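Local coordinates for signal recognition 54 kDa protein (Pyrococcus furiosus, PDB 3DM5), which belongs to the SRP54 family of signal recognition particle proteins, combining a helical bundle, a P-loop nucleotide-binding domain and a signal peptide binding domain, at residues L103-I108 with I217-G222; G132-D137 with E157-P162; S136-P141 with D189-H194. All blocks are in the same frame, centred on the assembly; numbering follows the deposited sequence.

Contact 1 (L103-I108 with I217-G222); sequences LLMVGI and ILVIDG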
loop_
_atom_site.group_PDB
_atom_site.type_symbol
_atom_site.label_atom_id
_atom_site.label_comp_id
_atom_site.label_asym_id
_atom_site.label_seq_id
_atom_site.Cartn_x
_atom_site.Cartn_y
_atom_site.Cartn_z
ATOM N N LEU A 103 -14.752 -40.012 9.190
ATOM C CA LEU A 103 -13.710 -39.045 8.846
ATOM C C LEU A 103 -13.017 -38.636 10.124
ATOM O O LEU A 103 -13.661 -38.167 11.080
ATOM C CB LEU A 103 -14.309 -37.829 8.132
ATOM C CG LEU A 103 -15.183 -38.145 6.911
ATOM C CD1 LEU A 103 -15.753 -36.871 6.308
ATOM C CD2 LEU A 103 -14.415 -38.958 5.880
ATOM N N LEU A 104 -11.707 -38.835 10.158
ATOM C CA LEU A 104 -10.946 -38.552 11.362
ATOM C C LEU A 104 -10.155 -37.266 11.155
ATOM O O LEU A 104 -9.345 -37.173 10.229
ATOM C CB LEU A 104 -10.034 -39.741 11.718
ATOM C CG LEU A 104 -8.968 -39.546 12.800
ATOM C CD1 LEU A 104 -9.622 -39.421 14.163
ATOM C CD2 LEU A 104 -7.990 -40.709 12.772
ATOM N N MET A 105 -10.409 -36.267 12.004
ATOM C CA MET A 105 -9.803 -34.939 11.838
ATOM C C MET A 105 -8.677 -34.683 12.832
ATOM O O MET A 105 -8.859 -34.824 14.034
ATOM C CB MET A 105 -10.856 -33.851 11.984
ATOM C CG MET A 105 -12.157 -34.211 11.306
ATOM S SD MET A 105 -12.030 -34.101 9.528
ATOM C CE MET A 105 -12.001 -32.309 9.342
ATOM N N VAL A 106 -7.514 -34.295 12.317
ATOM C CA VAL A 106 -6.347 -34.032 13.151
ATOM C C VAL A 106 -5.818 -32.633 12.842
ATOM O O VAL A 106 -6.084 -32.090 11.768
ATOM C CB VAL A 106 -5.247 -35.148 12.966
ATOM C CG1 VAL A 106 -5.786 -36.458 13.438
ATOM C CG2 VAL A 106 -4.880 -35.296 11.538
ATOM N N GLY A 107 -5.100 -32.038 13.790
ATOM C CA GLY A 107 -4.592 -30.683 13.631
ATOM C C GLY A 107 -4.124 -30.049 14.926
ATOM O O GLY A 107 -4.581 -30.397 16.010
ATOM N N ILE A 108 -3.221 -29.088 14.819
ATOM C CA ILE A 108 -2.697 -28.458 16.023
ATOM C C ILE A 108 -3.579 -27.297 16.462
ATOM O O ILE A 108 -4.452 -26.864 15.706
ATOM C CB ILE A 108 -1.233 -28.024 15.841
ATOM C CG1 ILE A 108 -1.128 -26.645 15.212
ATOM C CG2 ILE A 108 -0.502 -28.998 14.960
ATOM C CD1 ILE A 108 0.186 -26.490 14.504
ATOM N N ILE A 217 -8.025 -36.658 7.948
ATOM C CA ILE A 217 -7.944 -35.319 7.364
ATOM C C ILE A 217 -7.189 -34.396 8.288
ATOM O O ILE A 217 -7.613 -34.143 9.416
ATOM C CB ILE A 217 -9.322 -34.705 7.117
ATOM C CG1 ILE A 217 -10.129 -35.543 6.138
ATOM C CG2 ILE A 217 -9.177 -33.326 6.548
ATOM C CD1 ILE A 217 -11.552 -35.043 5.963
ATOM N N LEU A 218 -6.044 -33.924 7.805
ATOM C CA LEU A 218 -5.210 -32.978 8.531
ATOM C C LEU A 218 -5.630 -31.557 8.147
ATOM O O LEU A 218 -5.763 -31.225 6.964
ATOM C CB LEU A 218 -3.735 -33.205 8.204
ATOM C CG LEU A 218 -2.828 -32.124 8.809
ATOM C CD1 LEU A 218 -3.002 -32.097 10.338
ATOM C CD2 LEU A 218 -1.368 -32.294 8.389
ATOM N N VAL A 219 -5.870 -30.740 9.160
ATOM C CA VAL A 219 -6.317 -29.363 8.983
ATOM C C VAL A 219 -5.122 -28.435 9.173
ATOM O O VAL A 219 -4.540 -28.378 10.238
ATOM C CB VAL A 219 -7.435 -29.043 9.984
ATOM C CG1 VAL A 219 -7.807 -27.577 9.920
ATOM C CG2 VAL A 219 -8.643 -29.919 9.694
ATOM N N ILE A 220 -4.718 -27.758 8.106
ATOM C CA ILE A 220 -3.555 -26.876 8.142
ATOM C C ILE A 220 -3.973 -25.417 8.023
ATOM O O ILE A 220 -4.751 -25.046 7.137
ATOM C CB ILE A 220 -2.569 -27.165 6.985
ATOM C CG1 ILE A 220 -2.185 -28.638 6.947
ATOM C CG2 ILE A 220 -1.312 -26.321 7.120
ATOM C CD1 ILE A 220 -1.116 -28.932 5.930
ATOM N N ASP A 221 -3.433 -24.599 8.917
ATOM C CA ASP A 221 -3.620 -23.154 8.898
ATOM C C ASP A 221 -2.802 -22.566 7.752
ATOM O O ASP A 221 -1.576 -22.615 7.751
ATOM C CB ASP A 221 -3.186 -22.601 10.254
ATOM C CG ASP A 221 -3.192 -21.093 10.318
ATOM O OD1 ASP A 221 -3.162 -20.434 9.252
ATOM O OD2 ASP A 221 -3.209 -20.576 11.458
ATOM N N GLY A 222 -3.495 -22.022 6.761
ATOM C CA GLY A 222 -2.838 -21.566 5.553
ATOM C C GLY A 222 -2.058 -20.271 5.701
ATOM O O GLY A 222 -1.395 -19.848 4.778
HETATM O O HOH W 1 -2.556 -28.360 12.097
#
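Met105 lies alongside Ile217, both side chains pointing the same way, and here the side chains are closely packed. The thioether sulfur SD of Met105 sits 3.7 Å from CB of Ile217 and equally close to CD1 at the end of its longer branch. Bends at chi2 and chi3 (-74° and -73°) carry the methyl CE of Met105 along the neighbouring strand toward Val219, 4.1 Å from its CG2. Helix 113-125 closes over this face, with Val117 and Leu120 against Met105. On the reverse face, CG2 of Val106 rests 3.9 Å from CD1 of Leu218, and Phe235 of helix 228-237 covers both residues. Three backbone bonds hold the strands together: Ile217 N reaches Leu104 O at 2.7 Å, Val106 N bonds to Ile217 O, and Val219 N to Val106 O. The strands are parallel, with a 33° twist between their directions. They are neighbours in the middle of the sheet of a P-loop nucleotide-binding domain; strand 185-189 borders strand 101-106 on its other side, and strand 242-247 borders strand 215-221. The side chain of Val219, buried in this part of the contact, is about 7 Å from the bound GDP. Toward Gly107, the first glycine of a probable Walker A loop, the character of the contact changes, and direct pairing with segment 217-222 gives way to a single water. That water accepts from Ile108 N and donates to Val219 O, the latter at 2.7 Å, so the two backbones remain joined where they have already drawn apart. Ile108, on this looser side, is partly exposed.

Contact 2 (G132-D137 with E157-P162); sequences GVVCSD and EVFGNP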
loop_
_atom_site.group_PDB
_atom_site.type_symbol
_atom_site.label_atom_id
_atom_site.label_comp_id
_atom_site.label_asym_id
_atom_site.label_seq_id
_atom_site.Cartn_x
_atom_site.Cartn_y
_atom_site.Cartn_z
ATOM N N GLY A 132 -23.183 -37.235 12.392
ATOM C CA GLY A 132 -22.844 -37.120 13.791
ATOM C C GLY A 132 -21.391 -36.707 13.932
ATOM O O GLY A 132 -20.534 -37.163 13.177
ATOM N N VAL A 133 -21.101 -35.828 14.879
ATOM C CA VAL A 133 -19.721 -35.521 15.175
ATOM C C VAL A 133 -19.416 -36.055 16.546
ATOM O O VAL A 133 -20.266 -36.057 17.440
ATOM C CB VAL A 133 -19.349 -33.982 15.057
ATOM C CG1 VAL A 133 -20.336 -33.232 14.170
ATOM C CG2 VAL A 133 -19.233 -33.327 16.429
ATOM N N VAL A 134 -18.189 -36.518 16.693
ATOM C CA VAL A 134 -17.698 -37.072 17.934
ATOM C C VAL A 134 -16.549 -36.195 18.345
ATOM O O VAL A 134 -15.571 -36.081 17.614
ATOM C CB VAL A 134 -17.137 -38.494 17.719
ATOM C CG1 VAL A 134 -16.369 -38.985 18.970
ATOM C CG2 VAL A 134 -18.249 -39.436 17.346
ATOM N N CYS A 135 -16.655 -35.583 19.512
ATOM C CA CYS A 135 -15.587 -34.729 20.000
ATOM C C CYS A 135 -14.687 -35.481 20.984
ATOM O O CYS A 135 -15.027 -35.619 22.159
ATOM C CB CYS A 135 -16.175 -33.490 20.659
ATOM S SG CYS A 135 -14.992 -32.491 21.562
ATOM N N SER A 136 -13.546 -35.969 20.504
ATOM C CA SER A 136 -12.617 -36.661 21.383
ATOM C C SER A 136 -11.421 -35.780 21.724
ATOM O O SER A 136 -10.332 -36.273 21.998
ATOM C CB SER A 136 -12.173 -37.999 20.774
ATOM O OG SER A 136 -11.449 -37.822 19.571
ATOM N N ASP A 137 -11.641 -34.467 21.696
ATOM C CA ASP A 137 -10.598 -33.474 21.970
ATOM C C ASP A 137 -10.459 -33.268 23.466
ATOM O O ASP A 137 -11.130 -32.416 24.053
ATOM C CB ASP A 137 -10.923 -32.136 21.283
ATOM C CG ASP A 137 -9.736 -31.159 21.268
ATOM O OD1 ASP A 137 -8.715 -31.438 21.921
ATOM O OD2 ASP A 137 -9.830 -30.104 20.592
ATOM N N GLU A 157 -26.027 -33.925 15.693
ATOM C CA GLU A 157 -25.559 -34.456 16.963
ATOM C C GLU A 157 -24.065 -34.282 17.193
ATOM O O GLU A 157 -23.244 -34.545 16.319
ATOM C CB GLU A 157 -25.915 -35.940 17.110
ATOM C CG GLU A 157 -25.017 -36.665 18.099
ATOM C CD GLU A 157 -25.679 -37.870 18.731
ATOM O OE1 GLU A 157 -26.562 -38.474 18.080
ATOM O OE2 GLU A 157 -25.307 -38.201 19.884
ATOM N N VAL A 158 -23.737 -33.854 18.404
ATOM C CA VAL A 158 -22.364 -33.739 18.852
ATOM C C VAL A 158 -22.180 -34.619 20.089
ATOM O O VAL A 158 -22.619 -34.241 21.182
ATOM C CB VAL A 158 -22.020 -32.267 19.241
ATOM C CG1 VAL A 158 -20.602 -32.147 19.772
ATOM C CG2 VAL A 158 -22.216 -31.349 18.076
ATOM N N PHE A 159 -21.532 -35.779 19.922
ATOM C CA PHE A 159 -21.179 -36.650 21.052
ATOM C C PHE A 159 -19.930 -36.136 21.728
ATOM O O PHE A 159 -18.949 -35.837 21.068
ATOM C CB PHE A 159 -20.925 -38.099 20.601
ATOM C CG PHE A 159 -20.427 -39.000 21.712
ATOM C CD1 PHE A 159 -21.293 -39.868 22.355
ATOM C CD2 PHE A 159 -19.098 -38.953 22.135
ATOM C CE1 PHE A 159 -20.852 -40.680 23.384
ATOM C CE2 PHE A 159 -18.642 -39.767 23.175
ATOM C CZ PHE A 159 -19.526 -40.632 23.800
ATOM N N GLY A 160 -19.943 -36.046 23.047
ATOM C CA GLY A 160 -18.740 -35.632 23.738
ATOM C C GLY A 160 -18.783 -36.017 25.193
ATOM O O GLY A 160 -19.670 -36.755 25.635
ATOM N N ASN A 161 -17.793 -35.531 25.928
ATOM C CA ASN A 161 -17.767 -35.634 27.379
ATOM C C ASN A 161 -16.581 -34.884 27.937
ATOM O O ASN A 161 -15.550 -35.495 28.231
ATOM C CB ASN A 161 -17.704 -37.083 27.858
ATOM C CG ASN A 161 -17.551 -37.175 29.367
ATOM O OD1 ASN A 161 -17.711 -36.174 30.085
ATOM N ND2 ASN A 161 -17.242 -38.373 29.859
ATOM N N PRO A 162 -16.723 -33.555 28.085
ATOM C CA PRO A 162 -15.642 -32.725 28.630
ATOM C C PRO A 162 -15.029 -33.324 29.909
ATOM O O PRO A 162 -13.995 -32.844 30.382
ATOM C CB PRO A 162 -16.343 -31.389 28.917
ATOM C CG PRO A 162 -17.457 -31.328 27.916
ATOM C CD PRO A 162 -17.912 -32.757 27.723
#
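The phenyl ring of Phe159 is met obliquely by Val134, whose methyl CG1 stands 4.2 Å from ring atom CD2. The two side chains run side by side in the same direction. The bridge between Val134 and Phe159 puts both side chains on one face of the sheet, and a chi1 of 174° sets the ring alongside Val134, where Leu170 of helix 167-180 also packs against it. The same helix meets Glu157 through Tyr177. On the reverse face Val133 and Val158 pack side by side, CG2 of Val133 touching both methyls of Val158, 3.8 Å from CG1 and 3.9 Å from CG2. The two strands and helix 142-151 form a beta-alpha-beta unit, a parallel crossover whose helix lies on the Val133 side and touches that residue through Leu151 and Cys135 through Leu147. Strand 157-159 is the outermost on this side of the sheet within the chain, and Glu157, Val158 and Phe159 are all partly exposed, whereas the paired residues of strand 131-135 are buried. The backbone is stitched in parallel fashion. Val133 N reaches Glu157 O at 2.9 Å, almost perfectly straight at 179°; Phe159 N returns to Val133 O at 2.8 Å; Cys135 N then closes on Phe159 O at 2.8 Å. Val133 and Phe159 thus each use both their N-H and their carbonyl. Next to this last bond, CA of Gly160 lies 4.0 Å from Cys135 O.

Contact 3 (S136-P141 with D189-H194); sequences SDTWRP and DTAGRH. With GDP (guanosine-5'-diphosphate), chain J.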
loop_
_atom_site.group_PDB
_atom_site.type_symbol
_atom_site.label_atom_id
_atom_site.label_comp_id
_atom_site.label_asym_id
_atom_site.label_seq_id
_atom_site.Cartn_x
_atom_site.Cartn_y
_atom_site.Cartn_z
ATOM N N SER A 136 -13.546 -35.969 20.504
ATOM C CA SER A 136 -12.617 -36.661 21.383
ATOM C C SER A 136 -11.421 -35.780 21.724
ATOM O O SER A 136 -10.332 -36.273 21.998
ATOM C CB SER A 136 -12.173 -37.999 20.774
ATOM O OG SER A 136 -11.449 -37.822 19.571
ATOM N N ASP A 137 -11.641 -34.467 21.696
ATOM C CA ASP A 137 -10.598 -33.474 21.970
ATOM C C ASP A 137 -10.459 -33.268 23.466
ATOM O O ASP A 137 -11.130 -32.416 24.053
ATOM C CB ASP A 137 -10.923 -32.136 21.283
ATOM C CG ASP A 137 -9.736 -31.159 21.268
ATOM O OD1 ASP A 137 -8.715 -31.438 21.921
ATOM O OD2 ASP A 137 -9.830 -30.104 20.592
ATOM N N THR A 138 -9.579 -34.064 24.068
ATOM C CA THR A 138 -9.332 -34.026 25.503
ATOM C C THR A 138 -8.301 -32.950 25.840
ATOM O O THR A 138 -8.081 -32.643 27.005
ATOM C CB THR A 138 -8.836 -35.405 26.021
ATOM O OG1 THR A 138 -7.668 -35.803 25.296
ATOM C CG2 THR A 138 -9.907 -36.466 25.836
ATOM N N TRP A 139 -7.682 -32.389 24.800
ATOM C CA TRP A 139 -6.624 -31.371 24.918
ATOM C C TRP A 139 -7.154 -29.946 25.198
ATOM O O TRP A 139 -6.468 -29.123 25.803
ATOM C CB TRP A 139 -5.774 -31.376 23.643
ATOM C CG TRP A 139 -4.348 -30.963 23.832
ATOM C CD1 TRP A 139 -3.329 -31.724 24.341
ATOM C CD2 TRP A 139 -3.770 -29.699 23.478
ATOM N NE1 TRP A 139 -2.156 -31.002 24.337
ATOM C CE2 TRP A 139 -2.400 -29.757 23.817
ATOM C CE3 TRP A 139 -4.280 -28.522 22.911
ATOM C CZ2 TRP A 139 -1.533 -28.677 23.614
ATOM C CZ3 TRP A 139 -3.418 -27.453 22.708
ATOM C CH2 TRP A 139 -2.058 -27.537 23.061
ATOM N N ARG A 140 -8.364 -29.660 24.729
ATOM C CA ARG A 140 -9.084 -28.440 25.084
ATOM C C ARG A 140 -10.579 -28.742 25.046
ATOM O O ARG A 140 -11.260 -28.417 24.072
ATOM C CB ARG A 140 -8.732 -27.273 24.154
ATOM C CG ARG A 140 -8.380 -27.655 22.701
ATOM C CD ARG A 140 -8.634 -26.476 21.748
ATOM N NE ARG A 140 -9.892 -25.817 22.101
ATOM C CZ ARG A 140 -10.661 -25.125 21.263
ATOM N NH1 ARG A 140 -10.320 -24.980 19.987
ATOM N NH2 ARG A 140 -11.785 -24.585 21.711
ATOM N N PRO A 141 -11.085 -29.389 26.112
ATOM C CA PRO A 141 -12.468 -29.867 26.293
ATOM C C PRO A 141 -13.571 -28.807 26.104
ATOM O O PRO A 141 -14.744 -29.190 25.970
ATOM C CB PRO A 141 -12.469 -30.392 27.748
ATOM C CG PRO A 141 -11.232 -29.779 28.381
ATOM C CD PRO A 141 -10.243 -29.769 27.261
ATOM N N ASP A 189 -13.361 -35.477 15.871
ATOM C CA ASP A 189 -12.532 -34.334 16.187
ATOM C C ASP A 189 -11.573 -34.754 17.290
ATOM O O ASP A 189 -11.963 -34.852 18.451
ATOM C CB ASP A 189 -13.433 -33.181 16.682
ATOM C CG ASP A 189 -12.644 -31.968 17.163
ATOM O OD1 ASP A 189 -11.634 -31.624 16.522
ATOM O OD2 ASP A 189 -13.031 -31.356 18.174
ATOM N N THR A 190 -10.326 -35.015 16.924
ATOM C CA THR A 190 -9.343 -35.506 17.871
ATOM C C THR A 190 -8.689 -34.364 18.617
ATOM O O THR A 190 -8.954 -33.200 18.341
ATOM C CB THR A 190 -8.270 -36.312 17.174
ATOM O OG1 THR A 190 -7.616 -35.496 16.198
ATOM C CG2 THR A 190 -8.897 -37.488 16.483
ATOM N N ALA A 191 -7.843 -34.710 19.578
ATOM C CA ALA A 191 -7.172 -33.722 20.398
ATOM C C ALA A 191 -6.063 -33.042 19.613
ATOM O O ALA A 191 -5.267 -33.699 18.943
ATOM C CB ALA A 191 -6.603 -34.388 21.631
ATOM N N GLY A 192 -6.012 -31.721 19.690
ATOM C CA GLY A 192 -4.918 -30.996 19.081
ATOM C C GLY A 192 -3.685 -31.116 19.954
ATOM O O GLY A 192 -3.722 -31.766 20.998
ATOM N N ARG A 193 -2.586 -30.513 19.522
ATOM C CA ARG A 193 -1.418 -30.350 20.369
ATOM C C ARG A 193 -0.814 -29.022 19.961
ATOM O O ARG A 193 -1.342 -28.364 19.063
ATOM C CB ARG A 193 -0.420 -31.492 20.187
ATOM C CG ARG A 193 -1.044 -32.888 20.250
ATOM C CD ARG A 193 -0.261 -33.808 21.162
ATOM N NE ARG A 193 1.147 -33.428 21.206
ATOM C CZ ARG A 193 1.909 -33.523 22.290
ATOM N NH1 ARG A 193 1.390 -33.991 23.423
ATOM N NH2 ARG A 193 3.186 -33.144 22.247
ATOM N N HIS A 194 0.266 -28.604 20.613
ATOM C CA HIS A 194 0.860 -27.314 20.280
ATOM C C HIS A 194 1.510 -27.289 18.906
ATOM O O HIS A 194 1.245 -26.401 18.105
ATOM C CB HIS A 194 1.834 -26.843 21.354
ATOM C CG HIS A 194 1.289 -25.732 22.198
ATOM N ND1 HIS A 194 0.472 -25.950 23.281
ATOM C CD2 HIS A 194 1.446 -24.387 22.101
ATOM C CE1 HIS A 194 0.150 -24.786 23.829
ATOM N NE2 HIS A 194 0.729 -23.828 23.130
HETATM P PB GDP J . -8.719 -24.864 16.947
HETATM O O1B GDP J . -7.841 -24.639 15.764
HETATM O O2B GDP J . -7.859 -24.855 18.187
HETATM O O3B GDP J . -9.447 -26.177 16.794
HETATM O O3A GDP J . -9.720 -23.624 17.197
HETATM P PA GDP J . -10.747 -22.962 16.155
HETATM O O1A GDP J . -11.711 -22.054 16.859
HETATM O O2A GDP J . -11.496 -23.988 15.354
HETATM O "O5'" GDP J . -9.770 -22.052 15.261
HETATM C "C5'" GDP J . -9.117 -20.976 15.926
HETATM C "C4'" GDP J . -9.441 -19.639 15.255
HETATM O "O4'" GDP J . -9.295 -19.659 13.815
HETATM C "C3'" GDP J . -10.867 -19.208 15.548
HETATM O "O3'" GDP J . -10.781 -17.820 15.884
HETATM C "C2'" GDP J . -11.600 -19.431 14.237
HETATM O "O2'" GDP J . -12.614 -18.479 14.011
HETATM C "C1'" GDP J . -10.515 -19.184 13.219
HETATM N N9 GDP J . -10.731 -19.858 11.929
HETATM C C8 GDP J . -10.872 -21.169 11.672
HETATM N N7 GDP J . -11.006 -21.381 10.334
HETATM C C5 GDP J . -10.932 -20.182 9.727
HETATM C C6 GDP J . -10.994 -19.647 8.341
HETATM O O6 GDP J . -11.134 -20.393 7.342
HETATM N N1 GDP J . -10.890 -18.322 8.183
HETATM C C2 GDP J . -10.720 -17.477 9.214
HETATM N N2 GDP J . -10.618 -16.154 8.964
HETATM N N3 GDP J . -10.646 -17.885 10.495
HETATM C C4 GDP J . -10.749 -19.192 10.794
#
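Trp139 lies over the backbone of segment 189-194, which runs beneath one face of its indole. On that face the CA of Arg193 sits 3.7 Å from the centroid of the six-membered ring and 15° off its normal, a CH-pi contact, with the carbonyl oxygen of Gly192 over the same face nearer CG. At the rim, ND1 of His194 approaches in the indole plane, the two ring planes standing at 70°. The tryptophan CB meets CB of Ala191 at 3.7 Å. At the other end Ser136 grips Asp189 O twice from one side of its carbonyl plane: the N-H at 2.8 Å and the hydroxyl OG at 3.2 Å, the latter coming from well above the plane. Between these ends, Asp137 centres an inverse gamma turn. Its OD1 takes weak bonds from Trp139 N at 3.2 Å and Arg140 N at 3.3 Å, which help fold the loop. OD2 of Asp137 lies 4.2 Å from OD2 of Asp189, and Lys113 makes long, weak ion pairs with both residues. Further out, Thr190 OG1 is tied to Met105 O, and Arg193 forms a salt bridge with Asp197. Arg140 extends to the nucleotide, its NH1 weakly bonded to O2B of GDP at 3.1 Å, while Gln146 OE1 holds NH2. The Asp-Thr-Trp-Arg and Asp-Thr-Ala-Gly sequences fit the G2 and G3 loops of SRP-family P-loop proteins, with Arg140 of the first loop at the beta-phosphate of GDP.

All three contacts lie in the P-loop nucleotide-binding domain and involve one sheet, whose strands run in the order 157-159, 131-135, 185-189, 101-106, 215-221 across this part. Contact 2 joins the outer pair and contact 1 the inner pair, their centres 16 Å apart with strand 185-189 between. Contact 3 joins the loops that follow strands 131-135 and 185-189, about 11 Å from the centre of contact 2 and 12 Å from that of contact 1. Along the chain, contacts 2 and 3 are nested within the loop closed by contact 1, and they share Ser136 and Asp137. The strand ends place the loops of contact 3 and Gly107 on the nucleotide side of the sheet, where Arg140 reaches GDP.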